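Local coordinates for putative glycoside hydrolase (Parabacteroides distasonis ATCC 8503, PDB 3GYC), which probably hydrolyses glycosidic bonds as a cellulase-like member of the TIM-barrel glycoside hydrolases, its substrate not being established, at residues A[228-239]-A[299-310]. Numbering follows the deposited sequence.
Sequences LDLYEHHIWMAQ and RPLVTTECWGLV
Glu305 CG lies over one face of the His234 imidazole, 3.7 Å from the ring centroid, with the carboxylate plane tilted 35° from the ring. Glu305 CB presses on Trp236 CZ2 (3.3 Å), and OE1 sits at that indole's edge, in plane. Val310 CG2 packs over one indole face, 3.6 Å from the five-membered ring centroid, Glu305 O over the opposite one. These residues lie past the C-terminal ends of parallel strands 231-232 and 301-303, sixth and seventh of the TIM barrel, where such enzymes usually carry the active site; a backbone hydrogen bond from Val302 N to Tyr231 O joins the strands. On strand 231-232 itself, Glu232, bent at chi2 (-91°), turns its carboxylate to both segments: OE2 accepts Thr304 OG1 (2.7 Å) from above the carboxylate plane and Thr304 N, while OE1 takes His234 NE2 (2.8 Å) in the imidazole plane. With an alanine in place of Glu232, the imidazole would probably lose its in-plane acceptor, and Thr304 N and OG1 their shared mate. Glu161 OE2 is hydrogen-bonded to His234 ND1, and Arg55 salt-bridges Glu305 OE2. Arg299 CB packs over the Tyr231 ring, and Arg299 NE donates a hydrogen bond to Leu228 O (2.9 Å), in the guanidinium plane.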
loop_
_atom_site.group_PDB
_atom_site.type_symbol
_atom_site.label_atom_id
_atom_site.label_comp_id
_atom_site.label_asym_id
_atom_site.label_seq_id
_atom_site.Cartn_x
_atom_site.Cartn_y
_atom_site.Cartn_z
ATOM N N LEU A 228 8.180 12.355 -8.752
ATOM C CA LEU A 228 7.580 11.053 -8.451
ATOM C C LEU A 228 7.512 10.274 -9.763
ATOM O O LEU A 228 7.083 10.813 -10.779
ATOM C CB LEU A 228 6.181 11.223 -7.893
ATOM C CG LEU A 228 6.083 12.006 -6.581
ATOM C CD1 LEU A 228 4.631 12.289 -6.210
ATOM C CD2 LEU A 228 6.812 11.281 -5.468
ATOM N N ASP A 229 7.958 9.026 -9.749
ATOM C CA ASP A 229 7.971 8.178 -10.968
ATOM C C ASP A 229 6.608 7.511 -11.227
ATOM O O ASP A 229 6.339 7.025 -12.330
ATOM C CB ASP A 229 9.057 7.102 -10.848
ATOM C CG ASP A 229 10.488 7.669 -10.904
ATOM O OD1 ASP A 229 10.690 8.712 -11.603
ATOM O OD2 ASP A 229 11.445 7.069 -10.284
ATOM N N LEU A 230 5.804 7.415 -10.169
ATOM C CA LEU A 230 4.468 6.842 -10.193
ATOM C C LEU A 230 3.668 7.369 -9.004
ATOM O O LEU A 230 4.231 7.958 -8.083
ATOM C CB LEU A 230 4.502 5.317 -10.125
ATOM C CG LEU A 230 5.171 4.645 -8.942
ATOM C CD1 LEU A 230 4.387 3.431 -8.403
ATOM C CD2 LEU A 230 6.628 4.255 -9.264
ATOM N N TYR A 231 2.363 7.156 -9.004
ATOM C CA TYR A 231 1.570 7.552 -7.876
ATOM C C TYR A 231 0.956 6.264 -7.310
ATOM O O TYR A 231 0.428 5.425 -8.072
ATOM C CB TYR A 231 0.428 8.554 -8.209
ATOM C CG TYR A 231 0.761 9.768 -9.029
ATOM C CD1 TYR A 231 2.025 10.354 -9.006
ATOM C CD2 TYR A 231 -0.233 10.392 -9.796
ATOM C CE1 TYR A 231 2.299 11.479 -9.779
ATOM C CE2 TYR A 231 0.029 11.528 -10.535
ATOM C CZ TYR A 231 1.284 12.073 -10.508
ATOM O OH TYR A 231 1.526 13.172 -11.260
ATOM N N GLU A 232 1.065 6.092 -5.993
ATOM C CA GLU A 232 0.441 4.967 -5.292
ATOM C C GLU A 232 -0.606 5.660 -4.435
ATOM O O GLU A 232 -0.259 6.253 -3.442
ATOM C CB GLU A 232 1.469 4.157 -4.487
ATOM C CG GLU A 232 1.067 2.664 -4.237
ATOM C CD GLU A 232 0.281 2.383 -2.959
ATOM O OE1 GLU A 232 0.815 2.651 -1.861
ATOM O OE2 GLU A 232 -0.836 1.817 -3.026
ATOM N N HIS A 233 -1.878 5.631 -4.847
ATOM C CA HIS A 233 -2.899 6.389 -4.172
ATOM C C HIS A 233 -3.929 5.463 -3.558
ATOM O O HIS A 233 -4.397 4.527 -4.196
ATOM C CB HIS A 233 -3.557 7.409 -5.095
ATOM C CG HIS A 233 -4.044 8.608 -4.347
ATOM N ND1 HIS A 233 -3.240 9.703 -4.122
ATOM C CD2 HIS A 233 -5.188 8.825 -3.660
ATOM C CE1 HIS A 233 -3.895 10.571 -3.371
ATOM N NE2 HIS A 233 -5.077 10.058 -3.071
ATOM N N HIS A 234 -4.251 5.715 -2.293
ATOM C CA HIS A 234 -5.182 4.865 -1.564
ATOM C C HIS A 234 -6.581 5.458 -1.684
ATOM O O HIS A 234 -6.764 6.642 -1.445
ATOM C CB HIS A 234 -4.736 4.711 -0.108
ATOM C CG HIS A 234 -3.336 4.183 0.037
ATOM N ND1 HIS A 234 -2.662 4.173 1.242
ATOM C CD2 HIS A 234 -2.473 3.670 -0.883
ATOM C CE1 HIS A 234 -1.472 3.614 1.072
ATOM N NE2 HIS A 234 -1.316 3.334 -0.212
ATOM N N ILE A 235 -7.544 4.628 -2.094
ATOM C CA ILE A 235 -8.903 5.092 -2.412
ATOM C C ILE A 235 -9.947 4.170 -1.838
ATOM O O ILE A 235 -10.039 3.012 -2.232
ATOM C CB ILE A 235 -9.145 5.142 -3.943
ATOM C CG1 ILE A 235 -8.238 6.161 -4.601
ATOM C CG2 ILE A 235 -10.603 5.542 -4.298
ATOM C CD1 ILE A 235 -8.296 6.144 -6.144
ATOM N N TRP A 236 -10.759 4.705 -0.938
ATOM C CA TRP A 236 -11.876 3.962 -0.359
ATOM C C TRP A 236 -13.179 4.751 -0.422
ATOM O O TRP A 236 -13.189 5.934 -0.124
ATOM C CB TRP A 236 -11.638 3.692 1.093
ATOM C CG TRP A 236 -10.476 2.788 1.425
ATOM C CD1 TRP A 236 -10.464 1.417 1.426
ATOM C CD2 TRP A 236 -9.231 3.211 1.898
ATOM N NE1 TRP A 236 -9.253 0.966 1.871
ATOM C CE2 TRP A 236 -8.459 2.053 2.142
ATOM C CE3 TRP A 236 -8.664 4.470 2.127
ATOM C CZ2 TRP A 236 -7.147 2.117 2.634
ATOM C CZ3 TRP A 236 -7.338 4.534 2.608
ATOM C CH2 TRP A 236 -6.609 3.372 2.853
HETATM N N MSE A 237 -14.254 4.059 -0.789
HETATM C CA MSE A 237 -15.617 4.585 -0.761
HETATM C C MSE A 237 -15.967 5.214 0.590
HETATM O O MSE A 237 -16.624 6.285 0.679
HETATM C CB MSE A 237 -16.582 3.417 -0.987
HETATM C CG MSE A 237 -18.096 3.771 -0.861
HETATM SE SE MSE A 237 -18.867 3.958 0.963
HETATM C CE MSE A 237 -18.733 2.170 1.675
ATOM N N ALA A 238 -15.560 4.521 1.646
ATOM C CA ALA A 238 -15.836 4.945 3.003
ATOM C C ALA A 238 -15.307 6.340 3.361
ATOM O O ALA A 238 -15.860 6.983 4.261
ATOM C CB ALA A 238 -15.326 3.898 4.000
ATOM N N GLN A 239 -14.262 6.798 2.666
ATOM C CA GLN A 239 -13.618 8.112 2.928
ATOM C C GLN A 239 -14.090 9.246 2.009
ATOM O O GLN A 239 -13.777 10.413 2.253
ATOM C CB GLN A 239 -12.091 8.006 2.793
ATOM C CG GLN A 239 -11.417 7.142 3.861
ATOM C CD GLN A 239 -9.911 7.199 3.823
ATOM O OE1 GLN A 239 -9.301 7.451 2.786
ATOM N NE2 GLN A 239 -9.302 6.929 4.948
ATOM N N ARG A 299 1.695 9.901 -15.614
ATOM C CA ARG A 299 2.296 9.054 -14.595
ATOM C C ARG A 299 1.479 7.798 -14.390
ATOM O O ARG A 299 0.243 7.858 -14.423
ATOM C CB ARG A 299 2.403 9.828 -13.279
ATOM C CG ARG A 299 3.440 10.916 -13.296
ATOM C CD ARG A 299 4.832 10.325 -13.424
ATOM N NE ARG A 299 5.881 11.335 -13.352
ATOM C CZ ARG A 299 6.275 12.089 -14.369
ATOM N NH1 ARG A 299 5.686 12.004 -15.558
ATOM N NH2 ARG A 299 7.262 12.944 -14.191
ATOM N N PRO A 300 2.154 6.661 -14.153
ATOM C CA PRO A 300 1.416 5.429 -13.920
ATOM C C PRO A 300 0.849 5.407 -12.518
ATOM O O PRO A 300 1.369 6.070 -11.632
ATOM C CB PRO A 300 2.446 4.326 -14.112
ATOM C CG PRO A 300 3.763 4.963 -14.064
ATOM C CD PRO A 300 3.597 6.430 -14.333
ATOM N N LEU A 301 -0.237 4.677 -12.343
ATOM C CA LEU A 301 -0.877 4.559 -11.058
ATOM C C LEU A 301 -0.805 3.164 -10.490
ATOM O O LEU A 301 -0.869 2.162 -11.215
ATOM C CB LEU A 301 -2.354 4.945 -11.169
ATOM C CG LEU A 301 -2.656 6.411 -11.386
ATOM C CD1 LEU A 301 -4.172 6.632 -11.490
ATOM C CD2 LEU A 301 -2.039 7.233 -10.268
ATOM N N VAL A 302 -0.659 3.106 -9.171
ATOM C CA VAL A 302 -0.776 1.862 -8.436
ATOM C C VAL A 302 -1.714 2.148 -7.254
ATOM O O VAL A 302 -1.646 3.206 -6.656
ATOM C CB VAL A 302 0.608 1.297 -7.892
ATOM C CG1 VAL A 302 0.363 0.062 -6.981
ATOM C CG2 VAL A 302 1.569 0.939 -9.033
ATOM N N THR A 303 -2.596 1.215 -6.915
ATOM C CA THR A 303 -3.441 1.335 -5.732
ATOM C C THR A 303 -3.379 -0.009 -5.015
ATOM O O THR A 303 -3.669 -1.044 -5.622
ATOM C CB THR A 303 -4.921 1.771 -6.058
ATOM O OG1 THR A 303 -4.952 3.136 -6.516
ATOM C CG2 THR A 303 -5.830 1.658 -4.795
ATOM N N THR A 304 -2.945 -0.014 -3.738
ATOM C CA THR A 304 -2.866 -1.236 -2.938
ATOM C C THR A 304 -3.787 -1.185 -1.718
ATOM O O THR A 304 -3.952 -2.186 -1.031
ATOM C CB THR A 304 -1.412 -1.519 -2.454
ATOM O OG1 THR A 304 -0.990 -0.481 -1.559
ATOM C CG2 THR A 304 -0.444 -1.637 -3.662
ATOM N N GLU A 305 -4.425 -0.031 -1.472
ATOM C CA GLU A 305 -5.333 0.136 -0.360
ATOM C C GLU A 305 -6.635 0.730 -0.921
ATOM O O GLU A 305 -6.664 1.846 -1.394
ATOM C CB GLU A 305 -4.682 1.002 0.715
ATOM C CG GLU A 305 -3.325 0.439 1.237
ATOM C CD GLU A 305 -2.973 0.983 2.644
ATOM O OE1 GLU A 305 -3.882 1.031 3.492
ATOM O OE2 GLU A 305 -1.796 1.319 2.927
ATOM N N CYS A 306 -7.686 -0.081 -0.872
ATOM C CA CYS A 306 -8.902 0.154 -1.598
ATOM C C CYS A 306 -9.837 -1.014 -1.280
ATOM O O CYS A 306 -9.416 -1.938 -0.555
ATOM C CB CYS A 306 -8.527 0.107 -3.078
ATOM S SG CYS A 306 -7.534 -1.426 -3.416
ATOM N N TRP A 307 -11.098 -1.000 -1.742
ATOM C CA TRP A 307 -11.750 0.105 -2.441
ATOM C C TRP A 307 -13.003 0.547 -1.690
ATOM O O TRP A 307 -13.604 1.558 -2.054
ATOM C CB TRP A 307 -12.237 -0.289 -3.863
ATOM C CG TRP A 307 -11.164 -0.666 -4.867
ATOM C CD1 TRP A 307 -10.782 -1.911 -5.191
ATOM C CD2 TRP A 307 -10.385 0.219 -5.672
ATOM N NE1 TRP A 307 -9.775 -1.878 -6.116
ATOM C CE2 TRP A 307 -9.527 -0.578 -6.444
ATOM C CE3 TRP A 307 -10.322 1.608 -5.808
ATOM C CZ2 TRP A 307 -8.611 -0.046 -7.324
ATOM C CZ3 TRP A 307 -9.418 2.139 -6.685
ATOM C CH2 TRP A 307 -8.569 1.310 -7.431
ATOM N N GLY A 308 -13.435 -0.231 -0.693
ATOM C CA GLY A 308 -14.709 0.023 0.029
ATOM C C GLY A 308 -14.549 0.603 1.417
ATOM O O GLY A 308 -14.636 1.811 1.606
ATOM N N LEU A 309 -14.302 -0.273 2.392
ATOM C CA LEU A 309 -14.087 0.133 3.764
ATOM C C LEU A 309 -12.600 0.117 4.020
ATOM O O LEU A 309 -11.863 -0.720 3.470
ATOM C CB LEU A 309 -14.836 -0.785 4.757
ATOM C CG LEU A 309 -16.183 -0.250 5.248
ATOM C CD1 LEU A 309 -17.214 -0.160 4.150
ATOM C CD2 LEU A 309 -16.728 -1.075 6.419
ATOM N N VAL A 310 -12.143 1.031 4.869
ATOM C CA VAL A 310 -10.727 1.074 5.204
ATOM C C VAL A 310 -10.340 -0.088 6.167
ATOM O O VAL A 310 -9.377 -0.822 5.914
ATOM C CB VAL A 310 -10.328 2.449 5.818
ATOM C CG1 VAL A 310 -8.841 2.492 6.150
ATOM C CG2 VAL A 310 -10.673 3.542 4.847
#